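Local coordinates for ABC transporter substrate-binding protein-branched chain amino acid transport (Streptococcus pneumoniae, PDB 4GNR), which binds isoleucine between its two lobes and, as a LivJ-type substrate-binding protein, probably delivers branched-chain amino acids to an ABC transporter for import, at residues Tyr23-Ala26 and Glu27-Ala31; Ser280-Ala283 and Ala284-Tyr287. One frame throughout, in Å; residues are numbered along the deposited sequence. Where two conformers were deposited one is given.

Interactions 1 and 2 lie in the N-terminal turns of helices 21-40 and 281-297, each of which sends one aromatic ring against the ethyl end of the bound isoleucine. The two helices pack directly: Ala26 O lies 3.3 Å from Ala283 CB, and Glu27 O comes 3.4 Å from Ala286 CB, a close fit consistent with the small alanines on the facing side. Interaction 2 is the more deeply buried and is mostly apolar. Interaction 1 has a buried side carrying Tyr23 and Glu27 and a partly exposed one where Thr25, Gln28 and Lys29 make polar links through water or to other parts of the chain. The rings of Tyr23 and Phe282 meet with planes at about 80°.

Interaction 1. Residues Tyr23-Ala26 and Glu27-Ala31. With ILE (isoleucine), chain B.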
loop_
_atom_site.group_PDB
_atom_site.type_symbol
_atom_site.label_atom_id
_atom_site.label_comp_id
_atom_site.label_asym_id
_atom_site.label_seq_id
_atom_site.Cartn_x
_atom_site.Cartn_y
_atom_site.Cartn_z
ATOM N N TYR A 23 8.033 -1.599 -1.331
ATOM C CA TYR A 23 6.632 -1.632 -1.763
ATOM C C TYR A 23 6.515 -2.078 -3.223
ATOM O O TYR A 23 5.737 -2.981 -3.550
ATOM C CB TYR A 23 5.969 -0.265 -1.587
ATOM C CG TYR A 23 6.083 0.342 -0.200
ATOM C CD1 TYR A 23 5.783 -0.391 0.960
ATOM C CD2 TYR A 23 6.427 1.675 -0.057
ATOM C CE1 TYR A 23 5.828 0.199 2.213
ATOM C CE2 TYR A 23 6.488 2.274 1.199
ATOM C CZ TYR A 23 6.177 1.539 2.332
ATOM O OH TYR A 23 6.258 2.164 3.561
ATOM N N GLY A 24 7.280 -1.437 -4.108
ATOM C CA GLY A 24 7.181 -1.759 -5.520
ATOM C C GLY A 24 7.690 -3.145 -5.853
ATOM O O GLY A 24 7.175 -3.792 -6.749
ATOM N N THR A 25 8.726 -3.602 -5.157
ATOM C CA THR A 25 9.258 -4.949 -5.394
ATOM C C THR A 25 8.229 -6.020 -4.972
ATOM O O THR A 25 8.035 -7.026 -5.659
ATOM C CB THR A 25 10.591 -5.149 -4.655
ATOM O OG1 THR A 25 11.544 -4.212 -5.184
ATOM C CG2 THR A 25 11.109 -6.568 -4.799
ATOM N N ALA A 26 7.555 -5.780 -3.842
ATOM C CA ALA A 26 6.496 -6.703 -3.402
ATOM C C ALA A 26 5.406 -6.776 -4.489
ATOM O O ALA A 26 4.886 -7.846 -4.806
ATOM C CB ALA A 26 5.896 -6.244 -2.095
ATOM N N GLU A 27 5.038 -5.616 -5.027
ATOM C CA GLU A 27 3.989 -5.561 -6.053
ATOM C C GLU A 27 4.440 -6.237 -7.346
ATOM O O GLU A 27 3.663 -6.949 -7.979
ATOM C CB GLU A 27 3.492 -4.138 -6.251
ATOM C CG GLU A 27 2.844 -3.648 -4.970
ATOM C CD GLU A 27 2.040 -2.389 -5.063
ATOM O OE1 GLU A 27 1.711 -1.846 -6.116
ATOM O OE2 GLU A 27 1.673 -1.942 -3.893
ATOM N N GLN A 28 5.693 -6.010 -7.736
ATOM C CA GLN A 28 6.258 -6.677 -8.901
ATOM C C GLN A 28 6.115 -8.209 -8.738
ATOM O O GLN A 28 5.694 -8.917 -9.657
ATOM C CB GLN A 28 7.732 -6.276 -9.045
ATOM C CG GLN A 28 8.476 -6.965 -10.166
ATOM C CD GLN A 28 9.981 -6.695 -10.048
ATOM O OE1 GLN A 28 10.545 -6.634 -8.948
ATOM N NE2 GLN A 28 10.632 -6.553 -11.176
ATOM N N LYS A 29 6.506 -8.705 -7.564
ATOM C CA LYS A 29 6.446 -10.159 -7.314
ATOM C C LYS A 29 5.013 -10.677 -7.326
ATOM O O LYS A 29 4.735 -11.746 -7.900
ATOM C CB LYS A 29 7.154 -10.522 -6.010
ATOM C CG LYS A 29 8.684 -10.408 -6.119
ATOM C CD LYS A 29 9.397 -10.692 -4.800
ATOM C CE LYS A 29 10.897 -10.416 -4.879
ATOM N NZ LYS A 29 11.539 -10.443 -3.544
ATOM N N GLY A 30 4.101 -9.973 -6.657
ATOM C CA GLY A 30 2.713 -10.446 -6.646
ATOM C C GLY A 30 2.066 -10.388 -8.041
ATOM O O GLY A 30 1.353 -11.312 -8.450
ATOM N N ALA A 31 2.309 -9.283 -8.753
ATOM C CA ALA A 31 1.764 -9.113 -10.099
ATOM C C ALA A 31 2.324 -10.164 -11.060
ATOM O O ALA A 31 1.592 -10.745 -11.856
ATOM C CB ALA A 31 2.045 -7.697 -10.592
HETATM N N ILE B . -0.547 3.756 0.693
HETATM C CA ILE B . 0.811 4.330 0.485
HETATM C C ILE B . 0.742 5.392 -0.607
HETATM O O ILE B . 1.788 6.007 -0.903
HETATM C CB ILE B . 1.926 3.249 0.354
HETATM C CG1 ILE B . 1.520 2.157 -0.609
HETATM C CG2 ILE B . 2.368 2.536 1.750
HETATM C CD1 ILE B . 2.620 1.141 -0.824
HETATM O OXT ILE B . -0.371 5.620 -1.126
HETATM O O HOH W 1 12.588 -5.231 -7.687
#
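Four successive i+4 to i bonds, from Glu27 N to Tyr23 O through Gly30 N to Ala26 O, join Tyr23-Ala26 to Glu27-Ala31 as regular alpha-helix. This is the start of helix 21-40, the crossover helix of the beta-alpha-beta unit formed with strands 7-14 and 48-55 in the periplasmic binding protein fold. Gln28 N to Gly24 O is the shortest of the four at 2.8 Å. On the buried side the extended chain of Glu27 runs back past Tyr23, its CG 3.3 Å from Tyr23 O, and its OE2 is hydrogen-bonded to Ser106 of the ligand pocket. Tyr23 has CG beside its own backbone N (chi1 -53°), which carries the ring out beyond the turn; one face receives CD1 of the isoleucine, 3.6 Å from Tyr23 CG and offset toward the rim. Its hydroxyl is held by Gly230 O and Tyr206 N, fixing the outer end of the ring. On the more exposed side Thr25 and Lys29 run side by side, pointing the same way, with Thr25 CG2 3.9 Å from Lys29 CE. Beyond the two segments Lys29 NZ forms a salt bridge with Glu277, Gln28 NE2 donates to Asp53, and Thr25 OG1 is bonded to Ala21 O. One water donates to both Thr25 OG1, at 2.9 Å, and Gln28 OE1, at 2.8 Å.

Interaction 2. Residues Ser280-Ala283 and Ala284-Tyr287; sequences STFA and ALAY. With ILE (isoleucine), chain B.
The Phe282 ring is sandwiched between ligand and protein: CD1 of the isoleucine lies over one face, offset toward the rim, and the methyl CG2 of its neighbour Thr281 sits 3.7 Å above the centre of the other. Isoleucine CD1 comes to 3.6 Å from Phe282 CE1, while isoleucine CG2 reaches the far end of the ring, 3.8 Å from Phe282 CZ. Leu285, one turn on, brings CD1 obliquely to the ring, 4.3 Å from Phe282 CD1. With CG anti to the carbonyl carbon (chi1 -58°), Phe282 projects off the first turn of helix 281-297 into the ligand pocket, where Tyr23 presents a second ring to the same ligand methyl. Ser280 caps the helix: in one of its two conformers, Ser280 OG accepts from Phe282 N at 3.0 Å over a bent N-H...O angle of 142°, an N-cap bond that occupies an amide at the helix start. Behind it Ala284 N bonds to Ser280 O in the carbonyl plane, and Leu285 N, Ala286 N and Tyr287 N continue the ladder to Thr281, Phe282 and Ala283. Thr281 and Leu285 lie alongside each other, with Leu285 CG 3.4 Å from Thr281 O. Ala283 and Ala284 touch helix 262-275, and Ala286 touches Glu27 of helix 21-40; their small side chains are consistent with this close packing. Tyr287 swings away from the ligand and bonds through its hydroxyl to Glu37 of helix 21-40. Around the ligand's ethyl group the chemistry is thus CH-to-ring and methyl packing, consistent with a pocket that recognises a branched aliphatic side chain by shape, while polar groups such as Asp229 and Ser85 hold its amino acid end.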
loop_
_atom_site.group_PDB
_atom_site.type_symbol
_atom_site.label_atom_id
_atom_site.label_comp_id
_atom_site.label_asym_id
_atom_site.label_seq_id
_atom_site.Cartn_x
_atom_site.Cartn_y
_atom_site.Cartn_z
ATOM N N SER A 280 3.792 -9.579 1.425
ATOM C CA SER A 280 3.176 -8.492 2.192
ATOM C C SER A 280 1.799 -8.195 1.565
ATOM O O SER A 280 1.443 -8.680 0.482
ATOM C CB SER A 280 3.954 -7.196 2.188
ATOM O OG SER A 280 3.810 -6.523 0.978
ATOM N N THR A 281 1.060 -7.327 2.247
ATOM C CA THR A 281 -0.238 -6.871 1.775
ATOM C C THR A 281 -0.110 -6.267 0.376
ATOM O O THR A 281 -1.091 -6.294 -0.381
ATOM C CB THR A 281 -0.834 -5.815 2.758
ATOM O OG1 THR A 281 -2.169 -5.513 2.385
ATOM C CG2 THR A 281 -0.022 -4.561 2.858
ATOM N N PHE A 282 1.046 -5.692 0.026
ATOM C CA PHE A 282 1.196 -5.065 -1.281
ATOM C C PHE A 282 1.323 -6.108 -2.386
ATOM O O PHE A 282 0.812 -5.900 -3.484
ATOM C CB PHE A 282 2.322 -4.040 -1.242
ATOM C CG PHE A 282 2.056 -2.996 -0.187
ATOM C CD1 PHE A 282 0.880 -2.261 -0.219
ATOM C CD2 PHE A 282 2.928 -2.767 0.852
ATOM C CE1 PHE A 282 0.564 -1.338 0.785
ATOM C CE2 PHE A 282 2.639 -1.820 1.847
ATOM C CZ PHE A 282 1.450 -1.119 1.816
ATOM N N ALA A 283 2.020 -7.219 -2.116
ATOM C CA ALA A 283 2.051 -8.320 -3.092
ATOM C C ALA A 283 0.620 -8.844 -3.325
ATOM O O ALA A 283 0.244 -9.136 -4.467
ATOM C CB ALA A 283 2.941 -9.451 -2.617
ATOM N N ALA A 284 -0.154 -8.995 -2.243
ATOM C CA ALA A 284 -1.523 -9.499 -2.345
ATOM C C ALA A 284 -2.404 -8.540 -3.172
ATOM O O ALA A 284 -3.144 -8.969 -4.055
ATOM C CB ALA A 284 -2.091 -9.696 -0.943
ATOM N N LEU A 285 -2.329 -7.240 -2.877
ATOM C CA LEU A 285 -3.112 -6.259 -3.634
ATOM C C LEU A 285 -2.725 -6.263 -5.110
ATOM O O LEU A 285 -3.596 -6.170 -5.971
ATOM C CB LEU A 285 -2.944 -4.848 -3.057
ATOM C CG LEU A 285 -3.692 -4.585 -1.741
ATOM C CD1 LEU A 285 -3.149 -3.336 -1.069
ATOM C CD2 LEU A 285 -5.206 -4.453 -1.958
ATOM N N ALA A 286 -1.427 -6.370 -5.412
ATOM C CA ALA A 286 -0.967 -6.343 -6.808
ATOM C C ALA A 286 -1.425 -7.591 -7.579
ATOM O O ALA A 286 -1.772 -7.512 -8.761
ATOM C CB ALA A 286 0.529 -6.188 -6.868
ATOM N N TYR A 287 -1.408 -8.739 -6.903
ATOM C CA TYR A 287 -1.894 -9.997 -7.483
ATOM C C TYR A 287 -3.367 -9.807 -7.894
ATOM O O TYR A 287 -3.779 -10.155 -9.013
ATOM C CB TYR A 287 -1.699 -11.105 -6.459
ATOM C CG TYR A 287 -2.112 -12.485 -6.886
ATOM C CD1 TYR A 287 -3.401 -12.935 -6.673
ATOM C CD2 TYR A 287 -1.192 -13.373 -7.440
ATOM C CE1 TYR A 287 -3.772 -14.240 -7.001
ATOM C CE2 TYR A 287 -1.545 -14.683 -7.767
ATOM C CZ TYR A 287 -2.834 -15.106 -7.538
ATOM O OH TYR A 287 -3.233 -16.389 -7.802
HETATM N N ILE B . -0.547 3.756 0.693
HETATM C CA ILE B . 0.811 4.330 0.485
HETATM C C ILE B . 0.742 5.392 -0.607
HETATM O O ILE B . 1.788 6.007 -0.903
HETATM C CB ILE B . 1.926 3.249 0.354
HETATM C CG1 ILE B . 1.520 2.157 -0.609
HETATM C CG2 ILE B . 2.368 2.536 1.750
HETATM C CD1 ILE B . 2.620 1.141 -0.824
HETATM O OXT ILE B . -0.371 5.620 -1.126
#